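Local atomic coordinates of putative phosphosugar isomerase (Clostridium difficile, PDB entry 3G68), a protein that probably isomerises or binds phosphosugars through its double-SIS architecture, as in relatives of the glucosamine-6-phosphate synthase family, though its own substrate is not established. Residues D6-T11 with A142-Y147; I184-A189 with T311-V316; N207-R212 with N255-I260; T233-V238 with R329-S334. All blocks are in the same frame, centred on the assembly; numbering follows the deposited sequence.

In the fold
Contacts 1 and 2 lie in the buried middle of the chain and touch one another where Met8 meets Phe187 and Val316; they join helix 4-20, the start of helix 145-165, and the two turns that lead into helices 187-200 and 316-324. Their chemistry differs: a lysine salt bridge dominates contact 1, a phenylalanine ring against a valine methyl and a backbone carbonyl contact 2. Contacts 3 and 4 are only partly buried. Contact 3 pairs two strands of a parallel sheet and is rich in water; contact 4 covers the end of helix 220-234, beside the edge strand 238-242 of that sheet. The two meet where Ser208 O faces Arg329 NH1. Ala142 links contacts 1 and 4.

Contact 1: residues D6-T11 with A142-Y147; sequences DYMLET and AKTKGY
Lys145 carries the polar part of this contact: its NZ forms a salt bridge to Glu10 OE2 at 2.9 Å, reaching the oxygen from above the carboxylate plane. The lysine is extended as far as CD and then bends (chi3 70°), which swings NZ toward the carboxylate and brings it to 3.8 Å from Tyr7 CD1. Further bonds from NZ go to the backbone oxygens of Cys135 and Glu137, so the buried ammonium is well supplied with acceptors, while Glu10 OE1 pairs with Arg14. Tyr7 sends its OH to the backbone N of Lys139.

These groups join the N-terminal helix 4-20 to residues 142-147, which belong to the SIS domain and open helix 145-165; Thr144 holds the N-cap position there without a capping bond from its side chain.

Close packing makes up the rest. Thr11 OG1 lies 3.2 Å from Lys145 CA, and a small beta-branched residue suits this near approach of the backbones; its hydroxyl is satisfied within its own helix by a 2.8 Å bond from Thr11 OG1 to Tyr7 O. Selenomethionine Met8 crosses Thr144 at about a right angle, its CG 3.5 Å from Thr144 OG1, and also packs on Gln319 of helix 316-324.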
loop_
_atom_site.group_PDB
_atom_site.type_symbol
_atom_site.label_atom_id
_atom_site.label_comp_id
_atom_site.label_asym_id
_atom_site.label_seq_id
_atom_site.Cartn_x
_atom_site.Cartn_y
_atom_site.Cartn_z
ATOM N N ASP B 6 -25.822 33.466 17.249
ATOM C CA ASP B 6 -26.433 32.503 16.330
ATOM C C ASP B 6 -26.399 33.039 14.903
ATOM O O ASP B 6 -25.985 32.318 13.990
ATOM C CB ASP B 6 -27.878 32.151 16.712
ATOM C CG ASP B 6 -27.979 31.397 18.036
ATOM O OD1 ASP B 6 -27.107 30.578 18.368
ATOM O OD2 ASP B 6 -28.946 31.633 18.765
ATOM N N TYR B 7 -26.824 34.293 14.733
ATOM C CA TYR B 7 -26.838 34.924 13.431
ATOM C C TYR B 7 -25.443 35.132 12.888
ATOM O O TYR B 7 -25.264 34.956 11.680
ATOM C CB TYR B 7 -27.645 36.220 13.425
ATOM C CG TYR B 7 -29.127 36.029 13.653
ATOM C CD1 TYR B 7 -29.870 35.156 12.848
ATOM C CD2 TYR B 7 -29.819 36.787 14.608
ATOM C CE1 TYR B 7 -31.242 35.000 13.029
ATOM C CE2 TYR B 7 -31.206 36.642 14.784
ATOM C CZ TYR B 7 -31.895 35.740 14.003
ATOM O OH TYR B 7 -33.241 35.593 14.155
HETATM N N MSE B 8 -24.472 35.509 13.739
HETATM C CA MSE B 8 -23.051 35.625 13.286
HETATM C C MSE B 8 -22.535 34.261 12.783
HETATM O O MSE B 8 -22.045 34.151 11.670
HETATM C CB MSE B 8 -22.136 36.146 14.394
HETATM C CG MSE B 8 -22.350 37.597 14.700
HETATM SE SE MSE B 8 -21.297 38.123 16.222
HETATM C CE MSE B 8 -19.494 38.028 15.137
ATOM N N LEU B 9 -22.712 33.221 13.593
ATOM C CA LEU B 9 -22.270 31.870 13.231
ATOM C C LEU B 9 -22.928 31.306 11.945
ATOM O O LEU B 9 -22.279 30.519 11.232
ATOM C CB LEU B 9 -22.418 30.912 14.421
ATOM C CG LEU B 9 -21.475 31.237 15.583
ATOM C CD1 LEU B 9 -21.758 30.341 16.786
ATOM C CD2 LEU B 9 -20.022 31.121 15.201
ATOM N N GLU B 10 -24.164 31.739 11.637
ATOM C CA GLU B 10 -24.878 31.360 10.393
ATOM C C GLU B 10 -24.306 32.042 9.136
ATOM O O GLU B 10 -24.533 31.596 7.997
ATOM C CB GLU B 10 -26.339 31.842 10.510
ATOM C CG GLU B 10 -27.282 31.263 9.518
ATOM C CD GLU B 10 -28.677 31.854 9.583
ATOM O OE1 GLU B 10 -29.476 31.467 8.713
ATOM O OE2 GLU B 10 -28.999 32.684 10.449
ATOM N N THR B 11 -23.612 33.162 9.339
ATOM C CA THR B 11 -23.165 34.026 8.260
ATOM C C THR B 11 -22.322 33.333 7.150
ATOM O O THR B 11 -22.691 33.442 5.983
ATOM C CB THR B 11 -22.566 35.359 8.807
ATOM O OG1 THR B 11 -23.551 35.975 9.656
ATOM C CG2 THR B 11 -22.252 36.314 7.661
ATOM N N ALA B 142 -30.004 44.176 16.476
ATOM C CA ALA B 142 -28.566 44.405 16.219
ATOM C C ALA B 142 -28.075 43.486 15.081
ATOM O O ALA B 142 -27.442 42.477 15.316
ATOM C CB ALA B 142 -27.763 44.190 17.518
ATOM N N LYS B 143 -28.357 43.879 13.841
ATOM C CA LYS B 143 -28.049 43.048 12.649
ATOM C C LYS B 143 -26.556 42.870 12.443
ATOM O O LYS B 143 -25.793 43.857 12.531
ATOM C CB LYS B 143 -28.619 43.665 11.360
ATOM C CG LYS B 143 -30.124 44.010 11.375
ATOM C CD LYS B 143 -30.977 42.774 11.289
ATOM C CE LYS B 143 -32.425 43.111 10.953
ATOM N NZ LYS B 143 -33.196 43.652 12.063
ATOM N N THR B 144 -26.162 41.628 12.133
ATOM C CA THR B 144 -24.761 41.250 11.870
ATOM C C THR B 144 -24.704 40.513 10.551
ATOM O O THR B 144 -24.130 40.996 9.579
ATOM C CB THR B 144 -24.197 40.413 13.045
ATOM O OG1 THR B 144 -25.051 39.312 13.319
ATOM C CG2 THR B 144 -24.090 41.287 14.357
ATOM N N LYS B 145 -25.300 39.335 10.520
ATOM C CA LYS B 145 -25.422 38.531 9.296
ATOM C C LYS B 145 -25.839 39.360 8.079
ATOM O O LYS B 145 -25.251 39.270 7.007
ATOM C CB LYS B 145 -26.488 37.435 9.543
ATOM C CG LYS B 145 -26.866 36.615 8.340
ATOM C CD LYS B 145 -27.865 35.515 8.720
ATOM C CE LYS B 145 -29.256 36.054 9.086
ATOM N NZ LYS B 145 -30.298 34.931 9.063
ATOM N N GLY B 146 -26.899 40.138 8.243
ATOM C CA GLY B 146 -27.425 40.969 7.154
ATOM C C GLY B 146 -26.462 42.013 6.619
ATOM O O GLY B 146 -26.448 42.283 5.417
ATOM N N TYR B 147 -25.636 42.558 7.506
ATOM C CA TYR B 147 -24.609 43.519 7.124
ATOM C C TYR B 147 -23.601 42.831 6.187
ATOM O O TYR B 147 -23.377 43.324 5.088
ATOM C CB TYR B 147 -23.929 44.121 8.377
ATOM C CG TYR B 147 -22.797 45.095 8.079
ATOM C CD1 TYR B 147 -23.022 46.248 7.326
ATOM C CD2 TYR B 147 -21.495 44.856 8.528
ATOM C CE1 TYR B 147 -21.997 47.132 7.054
ATOM C CE2 TYR B 147 -20.457 45.746 8.233
ATOM C CZ TYR B 147 -20.727 46.883 7.510
ATOM O OH TYR B 147 -19.736 47.801 7.233
#

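Contact 2: residues I184-A189 with T311-V316; sequences INRFEA and TFNFIV
Phe187 holds its CG anti to the backbone N (chi1 -174°), which puts the ring where Val316 CG2 can cover one of its faces. In Val316 it is CG1 that takes the place anti to the backbone N (chi1 169°), and CG2, anti to the carbonyl carbon, is left to meet the ring. The result is a CH-pi contact: Val316 CG2 lies over one face, displaced toward the rim, and comes to 3.6 Å from Phe187 CE2. At the ring edge, near its plane, Phe312 O sits 3.5 Å from Phe187 CD2, a position where the slightly positive ring hydrogens can face a carbonyl oxygen.

The Asn313 amide lies along the backbone at Arg186 and Phe187. Its OD1 is 3.8 Å from Arg186 CB, and its ND2 is 3.8 Å from Phe187 N. That amide nitrogen is bonded to Ala183 O, just ahead of the first segment, and makes a weak, bent bond of 2.7 Å from Asn313 ND2 to Phe312 O. Asparagine suits the site because its short amide can link the loop before helix 316-324 to the end of helix 170-184.

Both segments contain type I beta turns, Ile184 to Phe187 and Asn313 to Val316, each leading into a helix, 187-200 and 316-324. Tyr148 of helix 145-165 meets Phe187 edge-to-face. No hydrogen bond joins the two segments directly: their cohesion comes from ring and methyl packing, while the Arg186 guanidinium instead pairs with Glu137 of the second subunit.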
loop_
_atom_site.group_PDB
_atom_site.type_symbol
_atom_site.label_atom_id
_atom_site.label_comp_id
_atom_site.label_asym_id
_atom_site.label_seq_id
_atom_site.Cartn_x
_atom_site.Cartn_y
_atom_site.Cartn_z
ATOM N N ILE B 184 -14.187 34.330 3.866
ATOM C CA ILE B 184 -15.351 33.710 4.522
ATOM C C ILE B 184 -14.948 32.492 5.387
ATOM O O ILE B 184 -15.490 32.280 6.464
ATOM C CB ILE B 184 -16.418 33.289 3.443
ATOM C CG1 ILE B 184 -17.041 34.537 2.771
ATOM C CG2 ILE B 184 -17.456 32.368 4.039
ATOM C CD1 ILE B 184 -17.976 34.185 1.572
ATOM N N ASN B 185 -13.947 31.730 4.938
ATOM C CA ASN B 185 -13.496 30.544 5.645
ATOM C C ASN B 185 -12.710 30.820 6.936
ATOM O O ASN B 185 -12.503 29.924 7.742
ATOM C CB ASN B 185 -12.661 29.634 4.743
ATOM C CG ASN B 185 -12.625 28.206 5.271
ATOM O OD1 ASN B 185 -13.667 27.645 5.613
ATOM N ND2 ASN B 185 -11.449 27.625 5.341
ATOM N N ARG B 186 -12.255 32.058 7.103
ATOM C CA ARG B 186 -11.542 32.472 8.327
ATOM C C ARG B 186 -12.470 33.014 9.402
ATOM O O ARG B 186 -12.045 33.238 10.543
ATOM C CB ARG B 186 -10.507 33.548 7.986
ATOM C CG ARG B 186 -9.457 33.004 7.037
ATOM C CD ARG B 186 -8.364 33.999 6.876
ATOM N NE ARG B 186 -7.276 33.464 6.091
ATOM C CZ ARG B 186 -6.123 34.085 5.892
ATOM N NH1 ARG B 186 -5.893 35.276 6.425
ATOM N NH2 ARG B 186 -5.184 33.497 5.159
ATOM N N PHE B 187 -13.732 33.235 9.049
ATOM C CA PHE B 187 -14.708 33.842 9.958
ATOM C C PHE B 187 -14.794 33.096 11.283
ATOM O O PHE B 187 -14.673 33.702 12.341
ATOM C CB PHE B 187 -16.052 33.937 9.231
ATOM C CG PHE B 187 -17.133 34.675 9.974
ATOM C CD1 PHE B 187 -17.800 34.085 11.049
ATOM C CD2 PHE B 187 -17.573 35.944 9.517
ATOM C CE1 PHE B 187 -18.840 34.762 11.702
ATOM C CE2 PHE B 187 -18.590 36.625 10.165
ATOM C CZ PHE B 187 -19.237 36.052 11.246
ATOM N N GLU B 188 -14.998 31.778 11.224
ATOM C CA GLU B 188 -15.104 30.930 12.427
ATOM C C GLU B 188 -13.867 31.010 13.290
ATOM O O GLU B 188 -13.981 31.147 14.508
ATOM C CB GLU B 188 -15.316 29.464 12.002
ATOM C CG GLU B 188 -15.404 28.446 13.131
ATOM C CD GLU B 188 -16.754 28.408 13.805
ATOM O OE1 GLU B 188 -17.711 29.043 13.296
ATOM O OE2 GLU B 188 -16.854 27.716 14.839
ATOM N N ALA B 189 -12.685 30.887 12.672
ATOM C CA ALA B 189 -11.417 30.972 13.425
ATOM C C ALA B 189 -11.286 32.332 14.152
ATOM O O ALA B 189 -10.882 32.391 15.341
ATOM C CB ALA B 189 -10.220 30.731 12.502
ATOM N N THR B 311 -12.863 42.989 5.008
ATOM C CA THR B 311 -14.158 43.402 5.530
ATOM C C THR B 311 -14.975 42.206 6.070
ATOM O O THR B 311 -15.824 42.369 6.905
ATOM C CB THR B 311 -14.990 44.205 4.485
ATOM O OG1 THR B 311 -16.105 44.838 5.137
ATOM C CG2 THR B 311 -15.486 43.292 3.354
ATOM N N PHE B 312 -14.724 41.006 5.582
ATOM C CA PHE B 312 -15.463 39.831 6.074
ATOM C C PHE B 312 -14.966 39.247 7.370
ATOM O O PHE B 312 -15.505 38.236 7.813
ATOM C CB PHE B 312 -15.546 38.762 4.984
ATOM C CG PHE B 312 -16.259 39.249 3.801
ATOM C CD1 PHE B 312 -17.607 39.612 3.908
ATOM C CD2 PHE B 312 -15.597 39.452 2.591
ATOM C CE1 PHE B 312 -18.283 40.136 2.792
ATOM C CE2 PHE B 312 -16.283 39.955 1.489
ATOM C CZ PHE B 312 -17.623 40.294 1.598
ATOM N N ASN B 313 -13.912 39.834 7.944
ATOM C CA ASN B 313 -13.402 39.388 9.223
ATOM C C ASN B 313 -13.169 40.448 10.282
ATOM O O ASN B 313 -13.268 40.127 11.450
ATOM C CB ASN B 313 -12.026 38.736 9.034
ATOM C CG ASN B 313 -12.025 37.533 8.092
ATOM O OD1 ASN B 313 -10.985 37.243 7.521
ATOM N ND2 ASN B 313 -13.151 36.822 7.954
ATOM N N PHE B 314 -12.852 41.690 9.903
ATOM C CA PHE B 314 -12.288 42.638 10.886
ATOM C C PHE B 314 -13.122 42.986 12.111
ATOM O O PHE B 314 -12.580 43.041 13.224
ATOM C CB PHE B 314 -11.790 43.942 10.243
ATOM C CG PHE B 314 -10.387 44.258 10.612
ATOM C CD1 PHE B 314 -10.045 44.525 11.926
ATOM C CD2 PHE B 314 -9.383 44.222 9.640
ATOM C CE1 PHE B 314 -8.702 44.798 12.270
ATOM C CE2 PHE B 314 -8.074 44.452 9.972
ATOM C CZ PHE B 314 -7.730 44.730 11.293
ATOM N N ILE B 315 -14.418 43.209 11.931
ATOM C CA ILE B 315 -15.254 43.634 13.042
ATOM C C ILE B 315 -15.981 42.503 13.776
ATOM O O ILE B 315 -16.740 42.767 14.709
ATOM C CB ILE B 315 -16.214 44.800 12.682
ATOM C CG1 ILE B 315 -17.280 44.412 11.677
ATOM C CG2 ILE B 315 -15.441 46.005 12.159
ATOM C CD1 ILE B 315 -18.369 45.504 11.580
ATOM N N VAL B 316 -15.730 41.251 13.383
ATOM C CA VAL B 316 -16.289 40.081 14.115
ATOM C C VAL B 316 -16.124 40.233 15.641
ATOM O O VAL B 316 -17.101 40.049 16.372
ATOM C CB VAL B 316 -15.704 38.735 13.590
ATOM C CG1 VAL B 316 -16.051 37.548 14.495
ATOM C CG2 VAL B 316 -16.232 38.471 12.224
#

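Contact 3: residues N207-R212 with N255-I260; sequences NSKEIR and NSDSTI
Strands 210-215 and 258-264 are neighbours in the parallel sheet of an alpha/beta sandwich of the SIS type, and their N-terminal ends pair here. Thr259 supplies both backbone bonds of the pair: Thr259 N to Glu210 O at 2.9 Å, and Arg212 N to Thr259 O, also 2.9 Å, so that one residue bonds to both neighbours of Ile211, as in a parallel pair. On one face Ile211 and Thr259 lie side by side, Ile211 CG1 being 3.9 Å from Thr259 CB; beta-branched residues suit this extended backbone.

On the other face the contact is polar. Glu210 turns back over Ser258 (chi1 59°), and Ser258 OG donates to Glu210 OE2 at 2.7 Å on the syn side, 35° out of the carboxylate plane. Arg212 NH1 pairs with Glu210 OE1 along the same strand, which probably steadies the carboxylate's charge. At the rim, the aliphatic part of Lys209 lies across Asp257.

The next shell orders these groups. Asn255 OD1 accepts from Asp257 N in an Asx turn, and Asn255 N holds Ser258 OG, so this hydroxyl both accepts and donates. One water takes a hydrogen from Lys209 N and gives one to Asp257 O, while also bonding Thr259 OG1 at 2.7 Å.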
loop_
_atom_site.group_PDB
_atom_site.type_symbol
_atom_site.label_atom_id
_atom_site.label_comp_id
_atom_site.label_asym_id
_atom_site.label_seq_id
_atom_site.Cartn_x
_atom_site.Cartn_y
_atom_site.Cartn_z
ATOM N N ASN B 207 -17.128 47.198 32.305
ATOM C CA ASN B 207 -17.059 48.539 32.889
ATOM C C ASN B 207 -17.048 49.704 31.899
ATOM O O ASN B 207 -16.973 50.844 32.346
ATOM C CB ASN B 207 -15.796 48.676 33.756
ATOM C CG ASN B 207 -15.869 47.868 35.021
ATOM O OD1 ASN B 207 -16.959 47.523 35.473
ATOM N ND2 ASN B 207 -14.699 47.578 35.627
ATOM N N SER B 208 -17.108 49.423 30.604
ATOM C CA SER B 208 -17.079 50.450 29.535
ATOM C C SER B 208 -18.044 51.601 29.840
ATOM O O SER B 208 -19.201 51.381 30.166
ATOM C CB SER B 208 -17.438 49.879 28.163
ATOM O OG SER B 208 -16.628 48.796 27.755
ATOM N N LYS B 209 -17.511 52.811 29.789
ATOM C CA LYS B 209 -18.240 54.052 30.036
ATOM C C LYS B 209 -18.466 54.822 28.723
ATOM O O LYS B 209 -19.520 55.392 28.552
ATOM C CB LYS B 209 -17.463 54.931 31.001
ATOM C CG LYS B 209 -17.405 54.362 32.433
ATOM C CD LYS B 209 -16.536 55.181 33.335
ATOM C CE LYS B 209 -16.510 54.596 34.753
ATOM N NZ LYS B 209 -16.142 53.138 34.757
ATOM N N GLU B 210 -17.450 54.883 27.857
ATOM C CA GLU B 210 -17.575 55.515 26.529
ATOM C C GLU B 210 -16.478 54.980 25.661
ATOM O O GLU B 210 -15.318 54.802 26.125
ATOM C CB GLU B 210 -17.598 57.047 26.620
ATOM C CG GLU B 210 -16.410 57.716 27.254
ATOM C CD GLU B 210 -15.329 58.103 26.273
ATOM O OE1 GLU B 210 -15.443 57.714 25.099
ATOM O OE2 GLU B 210 -14.350 58.819 26.694
ATOM N N ILE B 211 -16.824 54.715 24.415
ATOM C CA ILE B 211 -15.906 54.062 23.495
ATOM C C ILE B 211 -15.688 54.847 22.210
ATOM O O ILE B 211 -16.595 55.489 21.695
ATOM C CB ILE B 211 -16.477 52.667 23.087
ATOM C CG1 ILE B 211 -16.719 51.767 24.307
ATOM C CG2 ILE B 211 -15.524 51.950 22.097
ATOM C CD1 ILE B 211 -17.561 50.516 24.028
ATOM N N ARG B 212 -14.477 54.766 21.679
ATOM C CA ARG B 212 -14.157 55.292 20.371
ATOM C C ARG B 212 -13.416 54.180 19.613
ATOM O O ARG B 212 -12.674 53.427 20.214
ATOM C CB ARG B 212 -13.318 56.576 20.460
ATOM C CG ARG B 212 -14.130 57.724 20.991
ATOM C CD ARG B 212 -13.343 59.013 20.888
ATOM N NE ARG B 212 -14.109 60.122 21.425
ATOM C CZ ARG B 212 -14.149 60.455 22.699
ATOM N NH1 ARG B 212 -13.426 59.804 23.617
ATOM N NH2 ARG B 212 -14.909 61.479 23.075
ATOM N N ASN B 255 -9.728 60.639 28.045
ATOM C CA ASN B 255 -9.394 60.673 29.474
ATOM C C ASN B 255 -9.319 59.256 30.025
ATOM O O ASN B 255 -9.492 58.290 29.262
ATOM C CB ASN B 255 -10.340 61.595 30.254
ATOM C CG ASN B 255 -11.761 61.178 30.132
ATOM O OD1 ASN B 255 -12.082 60.059 30.476
ATOM N ND2 ASN B 255 -12.631 62.076 29.624
ATOM N N SER B 256 -9.030 59.106 31.318
ATOM C CA SER B 256 -8.774 57.771 31.857
ATOM C C SER B 256 -10.004 56.850 31.856
ATOM O O SER B 256 -9.885 55.613 32.031
ATOM C CB SER B 256 -8.138 57.874 33.249
ATOM O OG SER B 256 -9.135 58.280 34.152
ATOM N N ASP B 257 -11.181 57.430 31.711
ATOM C CA ASP B 257 -12.422 56.651 31.578
ATOM C C ASP B 257 -12.780 56.294 30.114
ATOM O O ASP B 257 -13.838 55.675 29.882
ATOM C CB ASP B 257 -13.611 57.408 32.197
ATOM C CG ASP B 257 -13.663 57.350 33.728
ATOM O OD1 ASP B 257 -13.030 56.476 34.382
ATOM O OD2 ASP B 257 -14.412 58.190 34.265
ATOM N N SER B 258 -11.949 56.688 29.136
ATOM C CA SER B 258 -12.186 56.384 27.730
ATOM C C SER B 258 -11.711 54.962 27.392
ATOM O O SER B 258 -10.631 54.517 27.870
ATOM C CB SER B 258 -11.375 57.326 26.810
ATOM O OG SER B 258 -11.689 58.695 27.028
ATOM N N THR B 259 -12.503 54.283 26.570
ATOM C CA THR B 259 -12.163 53.001 25.972
ATOM C C THR B 259 -11.934 53.253 24.489
ATOM O O THR B 259 -12.765 53.922 23.820
ATOM C CB THR B 259 -13.250 51.973 26.180
ATOM O OG1 THR B 259 -13.407 51.726 27.589
ATOM C CG2 THR B 259 -12.880 50.645 25.460
ATOM N N ILE B 260 -10.849 52.683 23.965
ATOM C CA ILE B 260 -10.496 52.827 22.537
ATOM C C ILE B 260 -10.127 51.484 21.936
ATOM O O ILE B 260 -9.337 50.720 22.502
ATOM C CB ILE B 260 -9.314 53.805 22.219
ATOM C CG1 ILE B 260 -9.476 55.146 22.922
ATOM C CG2 ILE B 260 -9.222 54.055 20.705
ATOM C CD1 ILE B 260 -9.070 55.108 24.334
HETATM O O HOH W 1 -13.793 49.147 28.253
HETATM O O HOH W 2 -14.871 53.295 29.213
HETATM O O HOH W 3 -13.095 56.844 24.113
HETATM O O HOH W 4 -14.257 59.346 29.275
#

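Contact 4: residues T233-V238 with R329-S334; sequences TMRIPV and RGVDPS
The C-terminal end of helix 220-234 is covered by the loop 329-334, with Arg329 set against Met234. Arg329 NH2 gives a fairly straight hydrogen bond (162°) to Met234 O at 2.9 Å, with the oxygen in the guanidinium plane. Over the centre of one guanidinium face lies the CE methyl of selenomethionine Met234, 3.5 Å from Arg329 CZ; bends at chi2 and chi3 (-74° and -72°) fold the flexible side chain onto this flat group. At the guanidinium edge, Ile236 CG2 approaches Arg329 NH2. A water joins Arg329 NE to Thr233 O, and NH1 bonds to Val206 O and Ser208 O, so the arginine gathers carbonyls from the helix end and from residues 206-208.

Arg235, the first residue past the helix, takes positive phi in the beta-alpha-beta crossover from strand 210-215 to strand 238-242. Val331 CG1 lies over one face of its guanidinium, offset toward the rim, 3.4 Å from Arg235 NH1. A branched apolar valine suits this flat face, while NE bonds to Glu232 O and NH2 to Val335 O, which probably limits rotation. Thr233 CG2 packs on Pro333 at its CB (3.7 Å) and carbonyl oxygen, and Asp332 OD1 accepts from Ser334 N in an Asx turn.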
loop_
_atom_site.group_PDB
_atom_site.type_symbol
_atom_site.label_atom_id
_atom_site.label_comp_id
_atom_site.label_asym_id
_atom_site.label_seq_id
_atom_site.Cartn_x
_atom_site.Cartn_y
_atom_site.Cartn_z
ATOM N N THR B 233 -26.169 48.496 21.659
ATOM C CA THR B 233 -26.192 47.372 22.609
ATOM C C THR B 233 -25.577 47.691 23.971
ATOM O O THR B 233 -26.082 47.254 25.011
ATOM C CB THR B 233 -25.509 46.141 21.974
ATOM O OG1 THR B 233 -24.147 46.440 21.607
ATOM C CG2 THR B 233 -26.286 45.696 20.733
HETATM N N MSE B 234 -24.481 48.434 23.964
HETATM C CA MSE B 234 -23.826 48.857 25.214
HETATM C C MSE B 234 -24.519 50.083 25.798
HETATM O O MSE B 234 -24.371 50.393 26.994
HETATM C CB MSE B 234 -22.352 49.171 24.969
HETATM C CG MSE B 234 -21.550 48.022 24.396
HETATM SE SE MSE B 234 -21.184 46.659 25.728
HETATM C CE MSE B 234 -19.882 47.669 26.777
ATOM N N ARG B 235 -25.238 50.822 24.949
ATOM C CA ARG B 235 -26.041 51.986 25.355
ATOM C C ARG B 235 -25.292 53.075 26.120
ATOM O O ARG B 235 -25.717 53.550 27.183
ATOM C CB ARG B 235 -27.268 51.495 26.086
ATOM C CG ARG B 235 -28.047 50.684 25.100
ATOM C CD ARG B 235 -29.181 50.018 25.611
ATOM N NE ARG B 235 -29.669 49.162 24.548
ATOM C CZ ARG B 235 -30.684 48.317 24.669
ATOM N NH1 ARG B 235 -31.365 48.217 25.805
ATOM N NH2 ARG B 235 -31.012 47.574 23.619
ATOM N N ILE B 236 -24.173 53.442 25.520
ATOM C CA ILE B 236 -23.271 54.467 26.010
ATOM C C ILE B 236 -22.779 55.204 24.777
ATOM O O ILE B 236 -23.014 54.746 23.647
ATOM C CB ILE B 236 -22.051 53.843 26.783
ATOM C CG1 ILE B 236 -21.261 52.888 25.883
ATOM C CG2 ILE B 236 -22.524 53.179 28.092
ATOM C CD1 ILE B 236 -20.048 52.245 26.562
ATOM N N PRO B 237 -22.076 56.321 24.971
ATOM C CA PRO B 237 -21.526 56.974 23.791
ATOM C C PRO B 237 -20.495 56.146 23.060
ATOM O O PRO B 237 -19.532 55.638 23.684
ATOM C CB PRO B 237 -20.895 58.253 24.350
ATOM C CG PRO B 237 -21.673 58.516 25.588
ATOM C CD PRO B 237 -21.835 57.140 26.173
ATOM N N VAL B 238 -20.709 55.990 21.756
ATOM C CA VAL B 238 -19.745 55.276 20.887
ATOM C C VAL B 238 -19.636 55.952 19.534
ATOM O O VAL B 238 -20.628 56.207 18.887
ATOM C CB VAL B 238 -20.050 53.781 20.648
ATOM C CG1 VAL B 238 -18.800 53.106 20.015
ATOM C CG2 VAL B 238 -20.419 53.077 21.947
ATOM N N ARG B 329 -24.578 43.545 31.575
ATOM C CA ARG B 329 -24.904 44.933 31.882
ATOM C C ARG B 329 -26.413 45.190 31.811
ATOM O O ARG B 329 -26.858 46.301 31.514
ATOM C CB ARG B 329 -24.181 45.884 30.891
ATOM C CG ARG B 329 -22.674 45.823 30.914
ATOM C CD ARG B 329 -22.061 46.323 29.588
ATOM N NE ARG B 329 -22.482 47.674 29.163
ATOM C CZ ARG B 329 -21.852 48.810 29.460
ATOM N NH1 ARG B 329 -20.750 48.819 30.180
ATOM N NH2 ARG B 329 -22.317 49.970 28.996
ATOM N N GLY B 330 -27.203 44.157 32.073
ATOM C CA GLY B 330 -28.669 44.267 32.121
ATOM C C GLY B 330 -29.433 44.487 30.829
ATOM O O GLY B 330 -30.552 45.000 30.869
ATOM N N VAL B 331 -28.849 44.095 29.696
ATOM C CA VAL B 331 -29.470 44.306 28.409
ATOM C C VAL B 331 -29.480 43.024 27.605
ATOM O O VAL B 331 -28.522 42.241 27.617
ATOM C CB VAL B 331 -28.704 45.350 27.604
ATOM C CG1 VAL B 331 -29.261 45.522 26.175
ATOM C CG2 VAL B 331 -28.694 46.705 28.358
ATOM N N ASP B 332 -30.601 42.820 26.920
ATOM C CA ASP B 332 -30.734 41.786 25.937
ATOM C C ASP B 332 -30.411 42.603 24.701
ATOM O O ASP B 332 -31.233 43.434 24.274
ATOM C CB ASP B 332 -32.160 41.225 25.878
ATOM C CG ASP B 332 -32.356 40.254 24.725
ATOM O OD1 ASP B 332 -31.489 40.213 23.823
ATOM O OD2 ASP B 332 -33.395 39.552 24.713
ATOM N N PRO B 333 -29.235 42.368 24.101
ATOM C CA PRO B 333 -28.834 43.241 22.995
ATOM C C PRO B 333 -29.641 43.123 21.708
ATOM O O PRO B 333 -29.455 43.942 20.816
ATOM C CB PRO B 333 -27.372 42.878 22.786
ATOM C CG PRO B 333 -27.263 41.492 23.237
ATOM C CD PRO B 333 -28.233 41.308 24.340
ATOM N N SER B 334 -30.497 42.109 21.609
ATOM C CA SER B 334 -31.333 41.930 20.434
ATOM C C SER B 334 -32.664 42.669 20.540
ATOM O O SER B 334 -33.382 42.706 19.560
ATOM C CB SER B 334 -31.594 40.444 20.167
ATOM O OG SER B 334 -30.480 39.877 19.519
HETATM O O HOH W 5 -25.288 47.160 27.827
HETATM O O HOH W 6 -30.403 46.653 20.483
#